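Local coordinates for protein helicase of the snf2/rad54 family (Sulfolobus solfataricus, PDB 1Z5Z) that probably works as the ATP-driven, DNA-translocating motor of a Swi2/Snf2 remodelling enzyme, here represented by its C-terminal helicase domain, at residues L73-L84 and T119-I127; A184-W194 and N214-S222. All coordinates share one frame; numbering follows the deposited sequence.

Interaction 1: residues L73-L84 and T119-I127; sequences LKLKQIVDHPAL and TQFVDMGKI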
loop_
_atom_site.group_PDB
_atom_site.type_symbol
_atom_site.label_atom_id
_atom_site.label_comp_id
_atom_site.label_asym_id
_atom_site.label_seq_id
_atom_site.Cartn_x
_atom_site.Cartn_y
_atom_site.Cartn_z
ATOM N N LEU A 73 7.253 -1.482 -9.387
ATOM C CA LEU A 73 5.841 -1.220 -9.555
ATOM C C LEU A 73 5.039 -2.510 -9.472
ATOM O O LEU A 73 4.030 -2.586 -8.753
ATOM C CB LEU A 73 5.589 -0.552 -10.912
ATOM C CG LEU A 73 4.127 -0.274 -11.274
ATOM C CD1 LEU A 73 3.497 0.624 -10.215
ATOM C CD2 LEU A 73 4.045 0.399 -12.673
ATOM N N LYS A 74 5.441 -3.524 -10.238
ATOM C CA LYS A 74 4.696 -4.767 -10.199
ATOM C C LYS A 74 4.686 -5.425 -8.809
ATOM O O LYS A 74 3.662 -5.958 -8.384
ATOM C CB LYS A 74 5.220 -5.758 -11.228
ATOM C CG LYS A 74 4.716 -5.524 -12.658
ATOM C CD LYS A 74 5.267 -6.670 -13.519
ATOM C CE LYS A 74 4.758 -6.666 -14.938
ATOM N NZ LYS A 74 5.561 -7.662 -15.712
ATOM N N LEU A 75 5.820 -5.417 -8.128
ATOM C CA LEU A 75 5.902 -5.997 -6.796
ATOM C C LEU A 75 4.969 -5.247 -5.809
ATOM O O LEU A 75 4.310 -5.868 -4.977
ATOM C CB LEU A 75 7.334 -5.950 -6.277
ATOM C CG LEU A 75 8.400 -6.702 -7.098
ATOM C CD1 LEU A 75 9.758 -6.382 -6.500
ATOM C CD2 LEU A 75 8.144 -8.212 -7.092
ATOM N N LYS A 76 4.916 -3.918 -5.902
ATOM C CA LYS A 76 4.060 -3.160 -5.016
ATOM C C LYS A 76 2.634 -3.514 -5.284
ATOM O O LYS A 76 1.815 -3.580 -4.361
ATOM C CB LYS A 76 4.260 -1.670 -5.195
ATOM C CG LYS A 76 5.574 -1.102 -4.672
ATOM C CD LYS A 76 5.586 0.397 -5.029
ATOM C CE LYS A 76 6.841 1.127 -4.600
ATOM N NZ LYS A 76 6.798 2.545 -5.165
ATOM N N GLN A 77 2.309 -3.772 -6.549
ATOM C CA GLN A 77 0.931 -4.124 -6.850
ATOM C C GLN A 77 0.589 -5.545 -6.398
ATOM O O GLN A 77 -0.498 -5.780 -5.903
ATOM C CB GLN A 77 0.661 -3.981 -8.346
ATOM C CG GLN A 77 0.686 -2.517 -8.813
ATOM C CD GLN A 77 0.545 -2.420 -10.342
ATOM O OE1 GLN A 77 -0.475 -1.972 -10.853
ATOM N NE2 GLN A 77 1.559 -2.886 -11.061
ATOM N N ILE A 78 1.532 -6.466 -6.567
ATOM C CA ILE A 78 1.329 -7.853 -6.184
ATOM C C ILE A 78 1.086 -7.978 -4.682
ATOM O O ILE A 78 0.185 -8.724 -4.260
ATOM C CB ILE A 78 2.575 -8.725 -6.600
ATOM C CG1 ILE A 78 2.562 -8.953 -8.132
ATOM C CG2 ILE A 78 2.597 -10.039 -5.845
ATOM C CD1 ILE A 78 3.789 -9.741 -8.614
ATOM N N VAL A 79 1.851 -7.247 -3.872
ATOM C CA VAL A 79 1.629 -7.363 -2.424
ATOM C C VAL A 79 0.340 -6.722 -1.931
ATOM O O VAL A 79 -0.037 -6.910 -0.767
ATOM C CB VAL A 79 2.813 -6.805 -1.601
ATOM C CG1 VAL A 79 4.117 -7.561 -2.012
ATOM C CG2 VAL A 79 2.949 -5.296 -1.822
ATOM N N ASP A 80 -0.340 -5.971 -2.807
ATOM C CA ASP A 80 -1.605 -5.341 -2.463
ATOM C C ASP A 80 -2.722 -6.304 -2.861
ATOM O O ASP A 80 -3.564 -6.628 -2.067
ATOM C CB ASP A 80 -1.782 -4.020 -3.238
ATOM C CG ASP A 80 -1.245 -2.821 -2.487
ATOM O OD1 ASP A 80 -0.481 -3.006 -1.484
ATOM O OD2 ASP A 80 -1.591 -1.695 -2.903
ATOM N N HIS A 81 -2.741 -6.728 -4.126
ATOM C CA HIS A 81 -3.782 -7.636 -4.592
ATOM C C HIS A 81 -3.474 -8.171 -5.983
ATOM O O HIS A 81 -3.302 -7.403 -6.945
ATOM C CB HIS A 81 -5.126 -6.927 -4.619
ATOM C CG HIS A 81 -6.297 -7.860 -4.652
ATOM N ND1 HIS A 81 -6.490 -8.789 -5.657
ATOM C CD2 HIS A 81 -7.316 -8.035 -3.774
ATOM C CE1 HIS A 81 -7.573 -9.498 -5.394
ATOM N NE2 HIS A 81 -8.094 -9.057 -4.257
ATOM N N PRO A 82 -3.427 -9.502 -6.123
ATOM C CA PRO A 82 -3.128 -10.077 -7.430
ATOM C C PRO A 82 -4.012 -9.586 -8.582
ATOM O O PRO A 82 -3.571 -9.567 -9.726
ATOM C CB PRO A 82 -3.251 -11.581 -7.181
ATOM C CG PRO A 82 -4.144 -11.690 -6.000
ATOM C CD PRO A 82 -3.667 -10.560 -5.127
ATOM N N ALA A 83 -5.235 -9.162 -8.299
ATOM C CA ALA A 83 -6.120 -8.698 -9.394
ATOM C C ALA A 83 -5.651 -7.415 -10.116
ATOM O O ALA A 83 -6.096 -7.119 -11.244
ATOM C CB ALA A 83 -7.523 -8.492 -8.870
ATOM N N LEU A 84 -4.775 -6.635 -9.479
ATOM C CA LEU A 84 -4.290 -5.399 -10.129
ATOM C C LEU A 84 -3.476 -5.747 -11.402
ATOM O O LEU A 84 -3.343 -4.930 -12.297
ATOM C CB LEU A 84 -3.392 -4.601 -9.165
ATOM C CG LEU A 84 -4.051 -4.054 -7.896
ATOM C CD1 LEU A 84 -2.996 -3.647 -6.885
ATOM C CD2 LEU A 84 -4.941 -2.856 -8.268
ATOM N N THR A 119 -4.276 4.364 -0.081
ATOM C CA THR A 119 -3.458 3.516 -0.942
ATOM C C THR A 119 -2.865 4.423 -2.028
ATOM O O THR A 119 -3.409 5.492 -2.312
ATOM C CB THR A 119 -4.254 2.355 -1.622
ATOM O OG1 THR A 119 -3.446 1.803 -2.654
ATOM C CG2 THR A 119 -5.558 2.836 -2.266
ATOM N N GLN A 120 -1.743 4.021 -2.618
ATOM C CA GLN A 120 -1.098 4.847 -3.652
ATOM C C GLN A 120 -1.660 4.507 -5.026
ATOM O O GLN A 120 -1.298 5.161 -6.007
ATOM C CB GLN A 120 0.414 4.572 -3.688
ATOM C CG GLN A 120 0.788 3.145 -4.103
ATOM C CD GLN A 120 2.241 2.824 -3.762
ATOM O OE1 GLN A 120 2.554 2.321 -2.672
ATOM N NE2 GLN A 120 3.124 3.115 -4.672
ATOM N N PHE A 121 -2.502 3.467 -5.113
ATOM C CA PHE A 121 -3.063 3.067 -6.417
ATOM C C PHE A 121 -4.577 3.284 -6.541
ATOM O O PHE A 121 -5.368 2.758 -5.733
ATOM C CB PHE A 121 -2.807 1.580 -6.678
ATOM C CG PHE A 121 -1.339 1.182 -6.694
ATOM C CD1 PHE A 121 -0.863 0.265 -5.774
ATOM C CD2 PHE A 121 -0.457 1.683 -7.669
ATOM C CE1 PHE A 121 0.468 -0.175 -5.788
ATOM C CE2 PHE A 121 0.897 1.234 -7.694
ATOM C CZ PHE A 121 1.350 0.303 -6.743
ATOM N N VAL A 122 -4.996 4.023 -7.560
ATOM C CA VAL A 122 -6.413 4.257 -7.750
ATOM C C VAL A 122 -7.130 2.907 -7.875
ATOM O O VAL A 122 -8.250 2.745 -7.369
ATOM C CB VAL A 122 -6.714 5.070 -9.064
ATOM C CG1 VAL A 122 -8.186 5.146 -9.264
ATOM C CG2 VAL A 122 -6.137 6.493 -9.014
ATOM N N ASP A 123 -6.505 1.929 -8.539
ATOM C CA ASP A 123 -7.169 0.647 -8.727
ATOM C C ASP A 123 -7.347 -0.141 -7.445
ATOM O O ASP A 123 -8.366 -0.823 -7.261
ATOM C CB ASP A 123 -6.431 -0.191 -9.778
ATOM C CG ASP A 123 -6.550 0.414 -11.159
ATOM O OD1 ASP A 123 -7.607 1.028 -11.404
ATOM O OD2 ASP A 123 -5.610 0.290 -11.973
ATOM N N MET A 124 -6.363 -0.054 -6.557
ATOM C CA MET A 124 -6.489 -0.743 -5.280
ATOM C C MET A 124 -7.618 -0.054 -4.507
ATOM O O MET A 124 -8.415 -0.713 -3.856
ATOM C CB MET A 124 -5.185 -0.684 -4.475
ATOM C CG MET A 124 -5.215 -1.695 -3.285
ATOM S SD MET A 124 -5.471 -3.425 -3.833
ATOM C CE MET A 124 -6.766 -3.932 -2.724
ATOM N N GLY A 125 -7.680 1.282 -4.602
ATOM C CA GLY A 125 -8.726 2.023 -3.921
ATOM C C GLY A 125 -10.105 1.517 -4.317
ATOM O O GLY A 125 -10.975 1.356 -3.444
ATOM N N LYS A 126 -10.326 1.274 -5.616
ATOM C CA LYS A 126 -11.627 0.784 -6.081
ATOM C C LYS A 126 -11.920 -0.624 -5.568
ATOM O O LYS A 126 -13.053 -0.931 -5.185
ATOM C CB LYS A 126 -11.675 0.792 -7.606
ATOM C CG LYS A 126 -11.746 2.170 -8.186
ATOM C CD LYS A 126 -11.559 2.119 -9.691
ATOM C CE LYS A 126 -12.115 3.378 -10.316
ATOM N NZ LYS A 126 -11.913 3.408 -11.786
ATOM N N ILE A 127 -10.911 -1.490 -5.567
ATOM C CA ILE A 127 -11.091 -2.851 -5.072
ATOM C C ILE A 127 -11.507 -2.806 -3.583
ATOM O O ILE A 127 -12.480 -3.445 -3.161
ATOM C CB ILE A 127 -9.783 -3.675 -5.252
ATOM C CG1 ILE A 127 -9.644 -4.101 -6.724
ATOM C CG2 ILE A 127 -9.779 -4.887 -4.309
ATOM C CD1 ILE A 127 -8.278 -4.663 -7.075
HETATM O O HOH W 1 -4.552 -2.470 -12.198
#
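Thr119 OG1, which faces the carboxylate of Asp80, is gripped from within its own segment by Phe121 N at 3.1 Å, almost straight at 174°, and also by Asp191. The first bond makes an ST turn, a natural place for a short hydroxyl side chain, and steers the backbone so that Phe121, at the N-cap position of helix 122-136, puts its ring against helix 61-78. Gln77 CG lies over one ring face, 3.9 Å from its centroid, a CH-pi contact, while Gln120 CG covers the centre of the opposite face. The rim is used as well: Leu73 CD1 touches Phe121 CE2 at 3.7 Å, Lys76 CB lies in the ring plane, and Asp80 OD2 approaches Phe121 CD1 at 3.6 Å, its carboxylate turned 81° against the ring. The weakly positive ring hydrogens would suit a carboxylate oxygen; the other oxygen, OD1, forms a salt bridge with Lys97. With an alanine in place of Phe121, Gln77 CG and Gln120 CG would probably lose the ring that separates them, and a gap would be likely beside Asp80. Farther along, Met124 has CG anti to the backbone N (chi1 -166°), against Asp80 OD2, and bends at chi2 and chi3 bring SD to 3.6 Å from His81 CB; a flexible thioether can follow the CB atoms of Asp80 and His81. Leu84 lays CD2 3.4 Å from Asp123 CB and also meets Ile127. At the solvent-facing margin, a water donates to both Leu84 O (2.7 Å) and Asp123 OD2. His81 ND1 takes Ala83 N at 2.9 Å, in the ring plane, capping the next helix. The contact joins the ends of helices 61-78 and 83-86 to the turn after strand 115-119, a beta-to-alpha connection typical of RecA-like helicase lobes and probably helicase motif IV.

Interaction 2: residues A184-W194 and N214-S222; sequences ANRVIHFDRWW and NVIVHKLIS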
loop_
_atom_site.group_PDB
_atom_site.type_symbol
_atom_site.label_atom_id
_atom_site.label_comp_id
_atom_site.label_asym_id
_atom_site.label_seq_id
_atom_site.Cartn_x
_atom_site.Cartn_y
_atom_site.Cartn_z
ATOM N N ALA A 184 -11.744 10.847 11.353
ATOM C CA ALA A 184 -11.376 9.437 11.382
ATOM C C ALA A 184 -10.746 9.050 12.745
ATOM O O ALA A 184 -9.890 9.758 13.283
ATOM C CB ALA A 184 -10.395 9.114 10.234
ATOM N N ASN A 185 -11.195 7.927 13.281
ATOM C CA ASN A 185 -10.760 7.389 14.559
ATOM C C ASN A 185 -9.734 6.317 14.277
ATOM O O ASN A 185 -8.923 5.988 15.112
ATOM C CB ASN A 185 -11.954 6.720 15.291
ATOM C CG ASN A 185 -13.150 7.656 15.442
ATOM O OD1 ASN A 185 -14.146 7.573 14.715
ATOM N ND2 ASN A 185 -13.034 8.579 16.375
ATOM N N ARG A 186 -9.792 5.764 13.074
ATOM C CA ARG A 186 -8.897 4.677 12.693
ATOM C C ARG A 186 -8.380 4.947 11.274
ATOM O O ARG A 186 -9.143 5.335 10.383
ATOM C CB ARG A 186 -9.691 3.385 12.747
ATOM C CG ARG A 186 -8.997 2.166 12.290
ATOM C CD ARG A 186 -8.409 1.426 13.452
ATOM N NE ARG A 186 -9.356 1.215 14.544
ATOM C CZ ARG A 186 -9.198 0.268 15.471
ATOM N NH1 ARG A 186 -8.145 -0.546 15.405
ATOM N NH2 ARG A 186 -10.055 0.154 16.485
ATOM N N VAL A 187 -7.088 4.742 11.071
ATOM C CA VAL A 187 -6.499 4.990 9.778
ATOM C C VAL A 187 -5.710 3.744 9.418
ATOM O O VAL A 187 -4.925 3.247 10.239
ATOM C CB VAL A 187 -5.507 6.221 9.815
ATOM C CG1 VAL A 187 -4.882 6.437 8.436
ATOM C CG2 VAL A 187 -6.230 7.492 10.265
ATOM N N ILE A 188 -5.963 3.217 8.214
ATOM C CA ILE A 188 -5.213 2.071 7.700
ATOM C C ILE A 188 -4.391 2.534 6.480
ATOM O O ILE A 188 -4.967 2.998 5.458
ATOM C CB ILE A 188 -6.146 0.948 7.204
ATOM C CG1 ILE A 188 -6.925 0.360 8.388
ATOM C CG2 ILE A 188 -5.339 -0.165 6.491
ATOM C CD1 ILE A 188 -7.945 -0.732 7.978
ATOM N N HIS A 189 -3.066 2.449 6.579
ATOM C CA HIS A 189 -2.219 2.793 5.441
ATOM C C HIS A 189 -1.980 1.459 4.724
ATOM O O HIS A 189 -1.157 0.649 5.120
ATOM C CB HIS A 189 -0.955 3.494 5.919
ATOM C CG HIS A 189 -1.236 4.847 6.509
ATOM N ND1 HIS A 189 -1.782 5.878 5.771
ATOM C CD2 HIS A 189 -1.128 5.306 7.778
ATOM C CE1 HIS A 189 -1.998 6.915 6.564
ATOM N NE2 HIS A 189 -1.608 6.594 7.786
ATOM N N PHE A 190 -2.770 1.222 3.682
ATOM C CA PHE A 190 -2.734 -0.046 2.943
ATOM C C PHE A 190 -1.397 -0.362 2.306
ATOM O O PHE A 190 -0.995 -1.528 2.215
ATOM C CB PHE A 190 -3.827 -0.032 1.891
ATOM C CG PHE A 190 -4.231 -1.392 1.432
ATOM C CD1 PHE A 190 -5.180 -2.122 2.158
ATOM C CD2 PHE A 190 -3.679 -1.952 0.298
ATOM C CE1 PHE A 190 -5.582 -3.382 1.753
ATOM C CE2 PHE A 190 -4.066 -3.236 -0.130
ATOM C CZ PHE A 190 -5.023 -3.954 0.593
ATOM N N ASP A 191 -0.705 0.677 1.836
ATOM C CA ASP A 191 0.628 0.499 1.256
ATOM C C ASP A 191 1.367 1.822 1.485
ATOM O O ASP A 191 0.755 2.808 1.917
ATOM C CB ASP A 191 0.561 0.112 -0.239
ATOM C CG ASP A 191 -0.345 1.009 -1.029
ATOM O OD1 ASP A 191 -1.264 0.489 -1.699
ATOM O OD2 ASP A 191 -0.137 2.246 -0.981
ATOM N N ARG A 192 2.665 1.825 1.217
ATOM C CA ARG A 192 3.500 2.984 1.470
ATOM C C ARG A 192 3.312 4.102 0.473
ATOM O O ARG A 192 4.123 4.265 -0.407
ATOM C CB ARG A 192 4.978 2.556 1.515
ATOM C CG ARG A 192 5.775 3.399 2.529
ATOM C CD ARG A 192 7.254 3.084 2.598
ATOM N NE ARG A 192 7.782 3.565 3.876
ATOM C CZ ARG A 192 7.843 2.840 4.997
ATOM N NH1 ARG A 192 8.332 3.385 6.098
ATOM N NH2 ARG A 192 7.449 1.568 5.023
ATOM N N TRP A 193 2.236 4.873 0.619
ATOM C CA TRP A 193 1.915 5.967 -0.322
ATOM C C TRP A 193 2.552 7.308 0.048
ATOM O O TRP A 193 2.660 8.225 -0.777
ATOM C CB TRP A 193 0.406 6.205 -0.333
ATOM C CG TRP A 193 -0.142 6.655 1.024
ATOM C CD1 TRP A 193 -0.570 5.854 2.040
ATOM C CD2 TRP A 193 -0.282 8.009 1.499
ATOM N NE1 TRP A 193 -0.958 6.607 3.110
ATOM C CE2 TRP A 193 -0.794 7.936 2.813
ATOM C CE3 TRP A 193 -0.014 9.279 0.938
ATOM C CZ2 TRP A 193 -1.061 9.082 3.588
ATOM C CZ3 TRP A 193 -0.273 10.424 1.709
ATOM C CH2 TRP A 193 -0.789 10.316 3.019
ATOM N N TRP A 194 2.908 7.419 1.319
ATOM C CA TRP A 194 3.412 8.659 1.876
ATOM C C TRP A 194 4.847 9.046 1.612
ATOM O O TRP A 194 5.719 8.237 1.236
ATOM C CB TRP A 194 3.149 8.684 3.392
ATOM C CG TRP A 194 4.035 7.771 4.167
ATOM C CD1 TRP A 194 5.322 8.029 4.601
ATOM C CD2 TRP A 194 3.737 6.432 4.569
ATOM N NE1 TRP A 194 5.822 6.932 5.247
ATOM C CE2 TRP A 194 4.874 5.936 5.241
ATOM C CE3 TRP A 194 2.612 5.595 4.421
ATOM C CZ2 TRP A 194 4.923 4.649 5.765
ATOM C CZ3 TRP A 194 2.662 4.309 4.940
ATOM C CH2 TRP A 194 3.807 3.847 5.606
ATOM N N ASN A 214 -7.649 8.691 20.953
ATOM C CA ASN A 214 -6.640 9.025 19.945
ATOM C C ASN A 214 -6.924 8.276 18.638
ATOM O O ASN A 214 -7.625 7.278 18.621
ATOM C CB ASN A 214 -5.232 8.607 20.398
ATOM C CG ASN A 214 -4.617 9.544 21.422
ATOM O OD1 ASN A 214 -3.392 9.651 21.499
ATOM N ND2 ASN A 214 -5.439 10.199 22.221
ATOM N N VAL A 215 -6.364 8.765 17.544
ATOM C CA VAL A 215 -6.527 8.095 16.261
ATOM C C VAL A 215 -5.684 6.824 16.318
ATOM O O VAL A 215 -4.523 6.884 16.714
ATOM C CB VAL A 215 -5.981 8.946 15.109
ATOM C CG1 VAL A 215 -6.153 8.195 13.797
ATOM C CG2 VAL A 215 -6.702 10.269 15.058
ATOM N N ILE A 216 -6.255 5.676 15.978
ATOM C CA ILE A 216 -5.438 4.452 15.956
ATOM C C ILE A 216 -4.941 4.257 14.519
ATOM O O ILE A 216 -5.765 4.091 13.614
ATOM C CB ILE A 216 -6.236 3.219 16.353
ATOM C CG1 ILE A 216 -6.645 3.336 17.829
ATOM C CG2 ILE A 216 -5.409 1.956 16.079
ATOM C CD1 ILE A 216 -7.259 2.078 18.399
ATOM N N VAL A 217 -3.614 4.262 14.327
ATOM C CA VAL A 217 -2.977 4.103 13.014
ATOM C C VAL A 217 -2.415 2.709 12.741
ATOM O O VAL A 217 -1.747 2.123 13.595
ATOM C CB VAL A 217 -1.826 5.115 12.840
ATOM C CG1 VAL A 217 -1.167 4.938 11.498
ATOM C CG2 VAL A 217 -2.352 6.501 12.964
ATOM N N HIS A 218 -2.691 2.166 11.553
ATOM C CA HIS A 218 -2.178 0.847 11.165
ATOM C C HIS A 218 -1.400 0.892 9.838
ATOM O O HIS A 218 -1.896 1.394 8.817
ATOM C CB HIS A 218 -3.306 -0.185 10.987
ATOM C CG HIS A 218 -4.092 -0.475 12.226
ATOM N ND1 HIS A 218 -5.421 -0.123 12.366
ATOM C CD2 HIS A 218 -3.761 -1.140 13.360
ATOM C CE1 HIS A 218 -5.870 -0.565 13.525
ATOM N NE2 HIS A 218 -4.883 -1.188 14.148
ATOM N N LYS A 219 -0.198 0.347 9.819
ATOM C CA LYS A 219 0.568 0.329 8.565
ATOM C C LYS A 219 0.685 -1.106 8.131
ATOM O O LYS A 219 1.348 -1.889 8.806
ATOM C CB LYS A 219 1.977 0.897 8.735
ATOM C CG LYS A 219 2.024 2.376 8.950
ATOM C CD LYS A 219 3.430 2.797 9.419
ATOM C CE LYS A 219 4.514 2.224 8.520
ATOM N NZ LYS A 219 5.709 1.766 9.286
ATOM N N LEU A 220 0.054 -1.459 7.010
ATOM C CA LEU A 220 0.125 -2.820 6.548
ATOM C C LEU A 220 1.494 -3.072 5.914
ATOM O O LEU A 220 1.958 -2.273 5.093
ATOM C CB LEU A 220 -1.000 -3.090 5.540
ATOM C CG LEU A 220 -2.434 -2.804 6.053
ATOM C CD1 LEU A 220 -3.418 -3.481 5.129
ATOM C CD2 LEU A 220 -2.650 -3.322 7.480
ATOM N N ILE A 221 2.128 -4.186 6.266
ATOM C CA ILE A 221 3.451 -4.524 5.714
ATOM C C ILE A 221 3.516 -5.970 5.290
ATOM O O ILE A 221 3.238 -6.858 6.106
ATOM C CB ILE A 221 4.557 -4.285 6.754
ATOM C CG1 ILE A 221 4.677 -2.787 7.049
ATOM C CG2 ILE A 221 5.904 -4.811 6.230
ATOM C CD1 ILE A 221 5.753 -2.488 8.096
ATOM N N SER A 222 3.849 -6.231 4.027
ATOM C CA SER A 222 3.951 -7.609 3.553
ATOM C C SER A 222 5.209 -8.338 4.057
ATOM O O SER A 222 6.355 -7.955 3.760
ATOM C CB SER A 222 3.866 -7.662 2.027
ATOM O OG SER A 222 2.535 -7.349 1.666
HETATM O O HOH W 2 1.849 0.436 4.454
#
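Strands 186-189 and 216-222 run side by side in the parallel sheet of a RecA-like lobe, joined by five backbone bonds. Ile216 N to Asn185 O, Val187 N to Ile216 O, His218 N to Val187 O, His189 N to His218 O (2.7 Å, nearly straight) and Leu220 N to His189 O form the ladder. On the face bearing Arg186 and Ile188, Arg186 sets CG anti to the backbone N (chi1 175°) and bends at chi2 and chi3, bringing its guanidinium beside two neighbours: Ile216 CD1 lies over one face, and the His218 ring meets the edge with the planes only 21° apart. Asp113 holds Arg186 NE by a salt bridge; His218 ND1 is buried without a partner. Further on, Leu220 packs against Ile188 CG2 and Phe190, its CD1 3.7 Å from Phe190 CD1. On the other face, beta-branched Val187 and Val215 touch through CG2 and CG1 at 3.6 Å, and Val217 CG1 reaches the edge of the His189 ring. Lys219 lays its CE 3.4 Å from Trp194 CH2, the aliphatic chain suiting the indole while NZ bonds Asn32 and Asp231. Asp231 also takes Arg192 NH2, which would offset the two neighbouring positive charges. Trp194 CZ2 sits over the centre of the Arg192 guanidinium. From a second shell Trp193 steadies His189: its NE1 donates to His189 ND1 at 2.9 Å, 32° out of the imidazole plane.

In the fold
Interactions 1 and 2 lie in series along the chain, their centres about 16 Å apart, and meet where the loop after strand 186-189 reaches the turn after its neighbour, strand 115-119. Asp191 makes the junction: its OD1 lies 2.7 Å from Thr119 OG1, a probable hydrogen bond, and its OD2 receives Gln120 N. Asp191 OD1 also comes 2.5 Å from Asp80 OD2, so close that a proton shared between the two carboxylates is plausible; Lys97, paired with Asp80 and bonded to Phe190 O, would offset the remaining charge. At the far end of strand 216-222, Ser222 OG packs 3.3 Å from Val79 CB. The sheet of interaction 2 is thereby tied to the helices of interaction 1.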